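Local coordinates for 3-dehydroshikimate dehydratase (Bacillus anthracis, PDB 3DX5), which catalyses the manganese-dependent dehydration of 3-dehydroshikimate to 3,4-dihydroxybenzoate, a building block of the siderophore petrobactin, at residues Asn99-Ala105 / Tyr138-His144; Leu167-Leu171 / Leu190-Ile194; Ile67-Leu71 / Lys85-Leu89; Leu152-Leu156 / Asp185-Leu190. One frame throughout, in Å; residues are numbered along the deposited sequence. Where two conformers were deposited one is given.

Interaction 1: residues Asn99-Ala105 / Tyr138-His144; sequences NKIRTFA and YVLLETH. With MN (manganese (II) ion), chain B; DHB (3,4-dihydroxybenzoic acid), chain D.
Neighbouring parallel strands of the TIM barrel, 100-103 and 138-142, pair here in register from K100 with Y138 to T103 with L141 and carry their C-terminal ends into the active site. A ladder of five backbone bonds begins with Y138 N to N99 O and ends with E142 N to T103 O; I101, for example, gives its N-H to Y138 O and takes that of L140 on its own O. Beyond the last bridge the contact passes to side chains. R102 leaves its strand with CG anti to the backbone N (chi1 -176°), then folds at chi2 and chi3, which turns the guanidinium back toward E142. NH2 meets E142 OE1 at 2.7 Å in a salt bridge; the oxygen lies in the guanidinium plane, yet is approached from above the carboxylate plane. The same NH2 reaches O2 of the bound 3,4-dihydroxybenzoate at 2.8 Å, with a weaker bond from NH1 to that oxygen. E142 divides its work: while OE1 takes the arginine, OE2 binds manganese at 2.1 Å, so both carboxylate oxygens are held. D172, H198 and E253 complete the protein ligands of the metal. F104 is wedged between two flat groups, its CE2 3.5 Å above the guanidinium plane of R102 and its CE1 3.4 Å from H144 CG. F104 turns its edge to the face of H144 (planes 51° apart), the probable proton acceptor, whose NE2 lies 2.9 Å from the ligand's O3. Metal ligand, carboxylate-binding arginine and histidine thus gather at the C-terminal mouth of the strands, where TIM-barrel enzymes place their active sites.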
# COMPACT_ATOMS: atom_id res chain seq x y z
N ASN A 99 8.88 -1.32 23.19
CA ASN A 99 9.20 0.01 23.67
C ASN A 99 9.78 0.91 22.58
O ASN A 99 10.45 1.91 22.90
CB ASN A 99 10.17 -0.08 24.87
CG ASN A 99 11.56 -0.60 24.48
OD1 ASN A 99 11.76 -1.15 23.37
ND2 ASN A 99 12.53 -0.39 25.35
N LYS A 100 9.56 0.58 21.29
CA LYS A 100 10.14 1.40 20.21
C LYS A 100 9.14 1.76 19.12
O LYS A 100 8.31 0.91 18.72
CB LYS A 100 11.32 0.66 19.54
CG LYS A 100 12.41 0.20 20.49
CD LYS A 100 13.51 -0.61 19.76
CE LYS A 100 14.53 -1.17 20.76
NZ LYS A 100 13.92 -2.08 21.80
N ILE A 101 9.22 3.01 18.66
CA ILE A 101 8.44 3.56 17.56
C ILE A 101 9.38 4.17 16.50
O ILE A 101 10.18 5.08 16.80
CB ILE A 101 7.49 4.71 18.02
CG1 ILE A 101 6.52 4.24 19.10
CG2 ILE A 101 6.73 5.31 16.82
CD1 ILE A 101 5.68 2.95 18.75
N ARG A 102 9.26 3.71 15.26
CA ARG A 102 10.09 4.22 14.19
C ARG A 102 9.37 5.39 13.51
O ARG A 102 8.18 5.31 13.20
CB ARG A 102 10.34 3.08 13.17
CG ARG A 102 11.28 3.39 11.96
CD ARG A 102 10.73 4.39 10.88
NE ARG A 102 9.40 4.13 10.31
CZ ARG A 102 9.18 3.32 9.27
NH1 ARG A 102 7.93 3.16 8.81
NH2 ARG A 102 10.21 2.67 8.71
N THR A 103 10.08 6.48 13.30
CA THR A 103 9.55 7.58 12.49
C THR A 103 10.65 8.16 11.62
O THR A 103 11.81 7.74 11.71
CB THR A 103 8.83 8.66 13.36
OG1 THR A 103 8.12 9.55 12.49
CG2 THR A 103 9.83 9.50 14.20
N PHE A 104 10.26 9.07 10.74
CA PHE A 104 11.19 9.74 9.81
C PHE A 104 11.33 11.18 10.23
O PHE A 104 10.37 11.76 10.76
CB PHE A 104 10.68 9.64 8.37
CG PHE A 104 10.70 8.23 7.84
CD1 PHE A 104 11.89 7.63 7.47
CD2 PHE A 104 9.52 7.49 7.76
CE1 PHE A 104 11.93 6.32 7.02
CE2 PHE A 104 9.55 6.18 7.28
CZ PHE A 104 10.74 5.60 6.93
N ALA A 105 12.48 11.78 10.00
CA ALA A 105 12.71 13.15 10.42
C ALA A 105 12.52 14.07 9.22
O ALA A 105 13.48 14.42 8.53
CB ALA A 105 14.11 13.31 11.01
N TYR A 138 11.13 4.55 23.25
CA TYR A 138 12.13 5.25 22.46
C TYR A 138 11.59 5.58 21.09
O TYR A 138 10.88 4.75 20.47
CB TYR A 138 13.40 4.41 22.31
CG TYR A 138 14.06 4.14 23.65
CD1 TYR A 138 14.93 5.08 24.23
CD2 TYR A 138 13.75 2.99 24.38
CE1 TYR A 138 15.51 4.87 25.48
CE2 TYR A 138 14.33 2.76 25.65
CZ TYR A 138 15.23 3.70 26.17
OH TYR A 138 15.79 3.50 27.40
N VAL A 139 11.98 6.77 20.62
CA VAL A 139 11.69 7.21 19.27
C VAL A 139 12.92 6.96 18.40
O VAL A 139 13.98 7.56 18.61
CB VAL A 139 11.34 8.74 19.25
CG1 VAL A 139 11.11 9.25 17.81
CG2 VAL A 139 10.14 8.99 20.12
N LEU A 140 12.80 6.08 17.41
CA LEU A 140 13.90 5.79 16.51
C LEU A 140 13.71 6.50 15.19
O LEU A 140 12.73 6.22 14.46
CB LEU A 140 14.00 4.29 16.25
CG LEU A 140 14.73 3.47 17.33
CD1 LEU A 140 13.91 3.46 18.67
CD2 LEU A 140 14.99 2.07 16.83
N LEU A 141 14.65 7.38 14.84
CA LEU A 141 14.63 7.97 13.52
C LEU A 141 15.34 7.04 12.59
O LEU A 141 16.42 6.52 12.90
CB LEU A 141 15.34 9.35 13.51
CG LEU A 141 14.80 10.39 14.51
CD1 LEU A 141 15.67 11.68 14.43
CD2 LEU A 141 13.32 10.69 14.29
N GLU A 142 14.74 6.81 11.44
CA GLU A 142 15.34 5.94 10.43
C GLU A 142 16.26 6.78 9.51
O GLU A 142 15.91 7.88 9.13
CB GLU A 142 14.22 5.23 9.64
CG GLU A 142 14.76 4.23 8.63
CD GLU A 142 13.72 3.22 8.24
OE1 GLU A 142 12.90 2.81 9.09
OE2 GLU A 142 13.74 2.83 7.07
N THR A 143 17.45 6.29 9.20
CA THR A 143 18.34 6.97 8.26
C THR A 143 17.77 6.77 6.82
O THR A 143 17.66 5.64 6.34
CB THR A 143 19.77 6.42 8.37
OG1 THR A 143 19.71 5.01 8.25
CG2 THR A 143 20.44 6.77 9.76
N HIS A 144 17.42 7.89 6.19
CA HIS A 144 16.68 7.91 4.93
C HIS A 144 17.02 9.11 4.05
O HIS A 144 17.16 10.22 4.57
CB HIS A 144 15.18 8.02 5.21
CG HIS A 144 14.43 6.84 4.73
ND1 HIS A 144 13.39 6.93 3.83
CD2 HIS A 144 14.63 5.51 4.95
CE1 HIS A 144 12.93 5.72 3.59
NE2 HIS A 144 13.67 4.84 4.25
MN MN B . 14.09 1.08 6.01
C1 DHB D . 9.96 2.71 4.04
C2 DHB D . 11.20 2.33 4.54
C3 DHB D . 12.32 2.30 3.70
O3 DHB D . 13.57 1.94 4.12
C4 DHB D . 12.16 2.71 2.31
O4 DHB D . 13.27 2.68 1.54
C5 DHB D . 10.92 3.12 1.83
C6 DHB D . 9.82 3.11 2.71
C DHB D . 8.75 2.71 4.97
O1 DHB D . 7.63 3.07 4.62
O2 DHB D . 8.90 2.27 6.22
O HOH W 1 14.34 10.09 8.55

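Interaction 2: residues Leu167-Leu171 / Leu190-Ile194; sequences LKINL and LRPWI
With chi1 of L171 at -176°, its CG stands opposite the backbone N and its two methyls part toward different partners, while I169 has CG1 beside its own N (chi1 -64°), on the side where W193 lies. Both leucine and isoleucine belong to strand 167-172 of the TIM barrel, and their partners form the turn by which helix 183-190 passes into the next parallel strand, 194-202. L171 CD2 meets I194 CD1 at 3.6 Å, and CD1 meets L190 CD1 at 4.0 Å. I169 CG1 lies 3.8 Å from W193 CB, so the tryptophan touches the isoleucine with its CB while its indole leads away, toward L159 of helix 152-162. One backbone hydrogen bond joins the two segments: I169 N to W193 O, 2.8 Å, with the donor well above the carbonyl plane. It accompanies the parallel bridge of I169 with I194, at the start of the new strand. The same carbonyl also lies against the side chain of K168, 3.2 Å from CB. That lysine bends at chi2, bringing CD back over W193 O at 3.5 Å, and its NZ gives a hydrogen bond of 2.9 Å to a water that lies 3.0 Å from P192 O.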
# COMPACT_ATOMS: atom_id res chain seq x y z
N LEU A 167 15.69 9.71 22.19
CA LEU A 167 15.83 9.75 20.72
C LEU A 167 16.91 8.76 20.34
O LEU A 167 18.06 8.83 20.83
CB LEU A 167 16.25 11.14 20.25
CG LEU A 167 16.31 11.22 18.73
CD1 LEU A 167 14.88 10.99 18.19
CD2 LEU A 167 16.84 12.61 18.36
N LYS A 168 16.55 7.82 19.47
CA LYS A 168 17.48 6.77 19.09
C LYS A 168 17.46 6.66 17.57
O LYS A 168 16.79 7.47 16.94
CB LYS A 168 17.08 5.46 19.76
CG LYS A 168 17.09 5.54 21.30
CD LYS A 168 18.54 5.67 21.84
CE LYS A 168 18.52 5.76 23.36
NZ LYS A 168 19.89 5.79 23.88
N ILE A 169 18.20 5.70 17.01
CA ILE A 169 18.33 5.53 15.56
C ILE A 169 17.96 4.09 15.13
O ILE A 169 18.40 3.09 15.74
CB ILE A 169 19.81 5.80 15.09
CG1 ILE A 169 20.23 7.28 15.36
CG2 ILE A 169 20.04 5.43 13.58
CD1 ILE A 169 19.48 8.33 14.50
N ASN A 170 17.21 4.01 14.02
CA ASN A 170 17.07 2.79 13.26
C ASN A 170 18.03 2.90 12.07
O ASN A 170 17.78 3.70 11.13
CB ASN A 170 15.63 2.61 12.72
CG ASN A 170 15.48 1.29 11.96
OD1 ASN A 170 16.18 0.33 12.24
ND2 ASN A 170 14.64 1.28 10.95
N LEU A 171 19.11 2.11 12.10
CA LEU A 171 20.18 2.27 11.09
C LEU A 171 19.85 1.43 9.85
O LEU A 171 19.87 0.19 9.90
CB LEU A 171 21.54 1.87 11.68
CG LEU A 171 22.75 2.08 10.77
CD1 LEU A 171 22.75 3.42 10.11
CD2 LEU A 171 24.01 1.93 11.59
N LEU A 190 27.48 6.00 14.93
CA LEU A 190 26.10 6.09 15.44
C LEU A 190 25.78 5.13 16.59
O LEU A 190 24.70 5.22 17.19
CB LEU A 190 25.07 5.90 14.32
CG LEU A 190 24.96 7.05 13.30
CD1 LEU A 190 24.26 6.55 12.05
CD2 LEU A 190 24.23 8.24 13.94
N ARG A 191 26.73 4.23 16.90
CA ARG A 191 26.53 3.21 17.93
C ARG A 191 25.82 3.64 19.25
O ARG A 191 24.93 2.91 19.71
CB ARG A 191 27.82 2.45 18.26
CG ARG A 191 27.48 1.08 18.93
CD ARG A 191 28.70 0.21 19.18
NE ARG A 191 28.31 -1.04 19.85
CZ ARG A 191 29.06 -2.14 19.90
NH1 ARG A 191 30.26 -2.18 19.31
NH2 ARG A 191 28.61 -3.21 20.54
N PRO A 192 26.20 4.78 19.86
CA PRO A 192 25.56 5.15 21.11
C PRO A 192 24.03 5.35 21.02
O PRO A 192 23.36 5.23 22.04
CB PRO A 192 26.23 6.48 21.48
CG PRO A 192 27.60 6.39 20.87
CD PRO A 192 27.31 5.70 19.52
N TRP A 193 23.51 5.61 19.82
CA TRP A 193 22.07 5.85 19.61
C TRP A 193 21.31 4.71 18.94
O TRP A 193 20.10 4.74 18.85
CB TRP A 193 21.87 7.12 18.78
CG TRP A 193 22.43 8.31 19.45
CD1 TRP A 193 21.80 9.08 20.38
CD2 TRP A 193 23.76 8.85 19.30
NE1 TRP A 193 22.64 10.09 20.79
CE2 TRP A 193 23.85 9.97 20.15
CE3 TRP A 193 24.87 8.50 18.52
CZ2 TRP A 193 25.03 10.76 20.26
CZ3 TRP A 193 26.05 9.27 18.62
CH2 TRP A 193 26.11 10.39 19.48
N ILE A 194 22.00 3.70 18.45
CA ILE A 194 21.32 2.68 17.63
C ILE A 194 20.47 1.74 18.50
O ILE A 194 20.96 1.25 19.52
CB ILE A 194 22.34 1.85 16.83
CG1 ILE A 194 22.95 2.71 15.72
CG2 ILE A 194 21.71 0.50 16.25
CD1 ILE A 194 24.17 2.04 15.17
O HOH W 2 21.07 3.40 22.87

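Interaction 3: residues Ile67-Leu71 / Lys85-Leu89; sequences ISDYL and KCEQL. With DHB (3,4-dihydroxybenzoic acid), chain D.
K85 reaches from helix 79-96 to the loop that follows strand 64-68, stretched almost straight from CB to the D69 carboxylate. Its CB points toward the loop with CG anti to the backbone N (chi1 -178°), and CG passes L71 CD2 at 4.1 Å. The chain stays extended through CD to CE, which lies 3.3 Å from D69 OD2. NZ ends between two acceptors: it makes a salt bridge to D69 OD2 at 2.7 Å, arriving from above the carboxylate plane, and a hydrogen bond to Y70 O at 2.9 Å in the plane of that carbonyl. D69 OD2 also accepts the N-H of Y70 on its anti lone pair, so this oxygen is gripped twice and the backbone of Y70 is tied down on both its N and O. Strand 64-68 and helix 79-96 are the first two elements of a beta-alpha-beta unit of the TIM barrel, closed by strand 100-103. Beside the salt bridge, L89 and L71 run alongside each other in opposite senses, CD1 to CD2 at 3.8 Å, and L89 CD2 touches I67 CG2. L71 CD1 rests on C86 SG at 3.9 Å. Y70 sets off away from the helix, and its OH, in the pocket, gives a 2.5 Å hydrogen bond to O1 of 3,4-dihydroxybenzoate, which lies in the ring plane at its edge.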
# COMPACT_ATOMS: atom_id res chain seq x y z
N ILE A 67 7.15 -0.84 16.51
CA ILE A 67 6.08 -0.46 15.61
C ILE A 67 6.60 0.64 14.70
O ILE A 67 7.13 1.66 15.20
CB ILE A 67 4.85 0.01 16.39
CG1 ILE A 67 4.28 -1.21 17.16
CG2 ILE A 67 3.83 0.60 15.43
CD1 ILE A 67 3.35 -0.83 18.28
N SER A 68 6.45 0.47 13.39
CA SER A 68 7.04 1.40 12.45
C SER A 68 5.99 2.25 11.74
O SER A 68 5.12 1.74 11.03
CB SER A 68 7.96 0.65 11.48
OG SER A 68 8.86 -0.13 12.24
N ASP A 69 6.07 3.55 11.97
CA ASP A 69 5.03 4.44 11.52
C ASP A 69 5.63 5.71 10.95
O ASP A 69 6.76 5.69 10.48
CB ASP A 69 4.04 4.68 12.67
CG ASP A 69 2.59 4.89 12.16
OD1 ASP A 69 1.68 4.19 12.66
OD2 ASP A 69 2.37 5.75 11.26
N TYR A 70 4.86 6.80 10.98
CA TYR A 70 5.19 8.04 10.27
C TYR A 70 4.55 9.13 11.11
O TYR A 70 3.33 9.15 11.25
CB TYR A 70 4.56 8.06 8.84
CG TYR A 70 4.80 6.76 8.06
CD1 TYR A 70 5.93 6.62 7.22
CD2 TYR A 70 3.92 5.65 8.18
CE1 TYR A 70 6.17 5.41 6.53
CE2 TYR A 70 4.19 4.45 7.54
CZ TYR A 70 5.30 4.34 6.70
OH TYR A 70 5.54 3.14 6.03
N LEU A 71 5.33 9.99 11.72
CA LEU A 71 4.73 11.08 12.49
C LEU A 71 4.95 12.40 11.76
O LEU A 71 6.06 12.75 11.46
CB LEU A 71 5.30 11.14 13.90
CG LEU A 71 5.10 9.85 14.70
CD1 LEU A 71 5.96 9.88 15.99
CD2 LEU A 71 3.58 9.67 15.01
N LYS A 85 -2.02 10.87 17.70
CA LYS A 85 -1.46 9.66 17.09
C LYS A 85 -0.36 9.05 17.98
O LYS A 85 -0.33 7.85 18.18
CB LYS A 85 -0.94 9.95 15.68
CG LYS A 85 -0.37 8.76 14.96
CD LYS A 85 -0.32 8.95 13.43
CE LYS A 85 0.29 7.72 12.82
NZ LYS A 85 0.78 7.88 11.40
N CYS A 86 0.52 9.88 18.55
CA CYS A 86 1.51 9.37 19.49
C CYS A 86 0.87 8.69 20.69
O CYS A 86 1.34 7.64 21.13
CB CYS A 86 2.42 10.49 19.97
SG CYS A 86 3.51 11.14 18.69
N GLU A 87 -0.21 9.27 21.21
CA GLU A 87 -0.90 8.68 22.32
C GLU A 87 -1.52 7.34 21.95
O GLU A 87 -1.54 6.43 22.77
CB GLU A 87 -1.95 9.64 22.89
CG GLU A 87 -1.33 10.91 23.50
CD GLU A 87 -2.35 12.04 23.76
OE1 GLU A 87 -3.55 11.84 23.49
OE2 GLU A 87 -1.95 13.12 24.23
N GLN A 88 -2.02 7.21 20.72
CA GLN A 88 -2.57 5.92 20.29
C GLN A 88 -1.44 4.87 20.06
O GLN A 88 -1.58 3.71 20.44
CB GLN A 88 -3.48 6.09 19.05
CG GLN A 88 -4.02 4.76 18.43
CD GLN A 88 -4.85 3.91 19.41
OE1 GLN A 88 -5.23 4.37 20.51
NE2 GLN A 88 -5.15 2.68 19.00
N LEU A 89 -0.33 5.28 19.47
CA LEU A 89 0.83 4.42 19.32
C LEU A 89 1.37 3.89 20.65
O LEU A 89 1.79 2.73 20.71
CB LEU A 89 1.94 5.11 18.51
CG LEU A 89 1.72 5.25 17.00
CD1 LEU A 89 2.69 6.27 16.42
CD2 LEU A 89 1.91 3.91 16.31
C1 DHB D . 9.96 2.71 4.04
C2 DHB D . 11.20 2.33 4.54
C3 DHB D . 12.32 2.30 3.70
O3 DHB D . 13.57 1.94 4.12
C4 DHB D . 12.16 2.71 2.31
O4 DHB D . 13.27 2.68 1.54
C5 DHB D . 10.92 3.12 1.83
C6 DHB D . 9.82 3.11 2.71
C DHB D . 8.75 2.71 4.97
O1 DHB D . 7.63 3.07 4.62
O2 DHB D . 8.90 2.27 6.22

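Interaction 4: residues Leu152-Leu156 / Asp185-Leu190; sequences LPSTL and DSFQQL
Side-by-side helix packing on the outer layer of the barrel brings L152, T155 and L156 of helix 152-162 against the C-terminal part of helix 183-190. The two segments run nearly parallel, their axes 11° from parallel and 11.0 Å apart at closest approach, and side chains alone bridge the gap; no hydrogen bond between the two segments crosses it. L152 is the knob: it sits in the hole formed by D185, S186, Q189 and L190. With CG anti to its backbone N (chi1 176°), it is directed at the other helix and parts its methyls there. CD1 passes alongside L190, whose side chain runs in the opposite sense, to lie 3.7 Å from L190 CD1, while CD2 reaches the amide of Q189, 3.5 Å from NE2. In a TIM barrel such helices follow the strands and surround the sheet, and these two flank strand 167-172 on its outer side, where T155 touches I169. One turn beyond L152, L156 repeats the split, CD2 against L190 CD2 and CD1 against Q189 OE1 at 3.4 Å. The Q189 amide thus has NE2 by L152 and OE1 by L156; NE2 also makes a weak bond to D185 OD1, one turn earlier in its own helix. Between the two leucines, T155 offers its methyl, CG2, to L190 CD2 at 3.7 Å, the two side chains crossing at about a right angle, while its OG1 bonds back to T151 O.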
# COMPACT_ATOMS: atom_id res chain seq x y z
N LEU A 152 25.27 11.05 7.12
CA LEU A 152 25.83 10.76 8.45
C LEU A 152 26.11 12.04 9.29
O LEU A 152 25.65 12.13 10.42
CB LEU A 152 27.06 9.85 8.36
CG LEU A 152 27.79 9.55 9.67
CD1 LEU A 152 26.83 8.81 10.64
CD2 LEU A 152 29.03 8.69 9.40
N PRO A 153 26.82 13.04 8.74
CA PRO A 153 27.00 14.26 9.58
C PRO A 153 25.67 14.97 9.99
O PRO A 153 25.55 15.44 11.13
CB PRO A 153 27.89 15.18 8.72
CG PRO A 153 28.44 14.28 7.59
CD PRO A 153 27.46 13.16 7.42
N SER A 154 24.66 14.99 9.11
CA SER A 154 23.41 15.63 9.49
C SER A 154 22.70 14.84 10.59
O SER A 154 22.12 15.42 11.52
CB SER A 154 22.49 15.82 8.29
OG SER A 154 21.26 16.41 8.72
N THR A 155 22.78 13.52 10.51
CA THR A 155 22.17 12.68 11.54
C THR A 155 22.85 12.91 12.88
O THR A 155 22.18 13.09 13.89
CB THR A 155 22.27 11.19 11.14
OG1 THR A 155 21.56 11.03 9.91
CG2 THR A 155 21.67 10.25 12.23
N LEU A 156 24.18 12.89 12.89
CA LEU A 156 24.90 13.14 14.13
C LEU A 156 24.57 14.52 14.70
O LEU A 156 24.34 14.68 15.90
CB LEU A 156 26.41 13.03 13.90
CG LEU A 156 26.88 11.59 13.66
CD1 LEU A 156 28.30 11.58 13.10
CD2 LEU A 156 26.76 10.79 14.95
N ASP A 185 31.81 2.26 9.28
CA ASP A 185 32.10 3.55 9.87
C ASP A 185 30.84 4.30 10.46
O ASP A 185 30.89 4.88 11.59
CB ASP A 185 32.88 4.38 8.87
CG ASP A 185 33.23 5.73 9.40
OD1 ASP A 185 33.85 5.82 10.50
OD2 ASP A 185 32.85 6.72 8.73
N SER A 186 29.72 4.25 9.72
CA SER A 186 28.46 4.84 10.19
C SER A 186 27.92 4.11 11.42
O SER A 186 27.43 4.74 12.35
CB SER A 186 27.41 4.84 9.08
OG SER A 186 27.94 5.34 7.87
N PHE A 187 28.05 2.79 11.43
CA PHE A 187 27.67 2.02 12.60
C PHE A 187 28.50 2.48 13.80
O PHE A 187 27.95 2.70 14.90
CB PHE A 187 27.84 0.52 12.39
CG PHE A 187 27.88 -0.24 13.66
CD1 PHE A 187 26.71 -0.45 14.39
CD2 PHE A 187 29.08 -0.70 14.18
CE1 PHE A 187 26.73 -1.12 15.60
CE2 PHE A 187 29.12 -1.37 15.40
CZ PHE A 187 27.95 -1.59 16.11
N GLN A 188 29.82 2.66 13.61
CA GLN A 188 30.70 2.94 14.73
C GLN A 188 30.39 4.33 15.28
O GLN A 188 30.40 4.52 16.51
CB GLN A 188 32.20 2.80 14.37
CG GLN A 188 32.63 1.33 14.16
CD GLN A 188 33.99 1.17 13.51
OE1 GLN A 188 34.62 2.15 13.09
NE2 GLN A 188 34.45 -0.07 13.41
N GLN A 189 30.09 5.27 14.39
CA GLN A 189 29.81 6.63 14.80
C GLN A 189 28.45 6.77 15.42
O GLN A 189 28.29 7.56 16.33
CB GLN A 189 29.96 7.62 13.64
CG GLN A 189 31.43 7.87 13.28
CD GLN A 189 31.58 8.91 12.20
OE1 GLN A 189 31.20 10.06 12.38
NE2 GLN A 189 32.16 8.51 11.06
N LEU A 190 27.48 6.00 14.93
CA LEU A 190 26.10 6.09 15.44
C LEU A 190 25.78 5.13 16.59
O LEU A 190 24.70 5.22 17.19
CB LEU A 190 25.07 5.90 14.32
CG LEU A 190 24.96 7.05 13.30
CD1 LEU A 190 24.26 6.55 12.05
CD2 LEU A 190 24.23 8.24 13.94

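Interactions 1, 2 and 3 reach the same curled sheet, and interaction 4 lies outside it. Strand 138-142 of interaction 1 pairs with strand 167-172 of interaction 2, V139 O to K168 N at 2.7 Å; at the opposite edge of interaction 1, strand 100-103 pairs with strand 64-68 of interaction 3, R102 N to I67 O at 3.0 Å. Interactions 1 and 3 also share the ligand: R102 and Y70 hold its carboxylate, and the two side chains make a cation-pi contact. Interactions 2 and 4 share L190 and touch at I194 CD1 and F187 CD1, 3.6 Å apart. Interaction 4 lies outside the pocket: the T155 side chain is about 8 Å from that of H144 and about 13 Å from manganese.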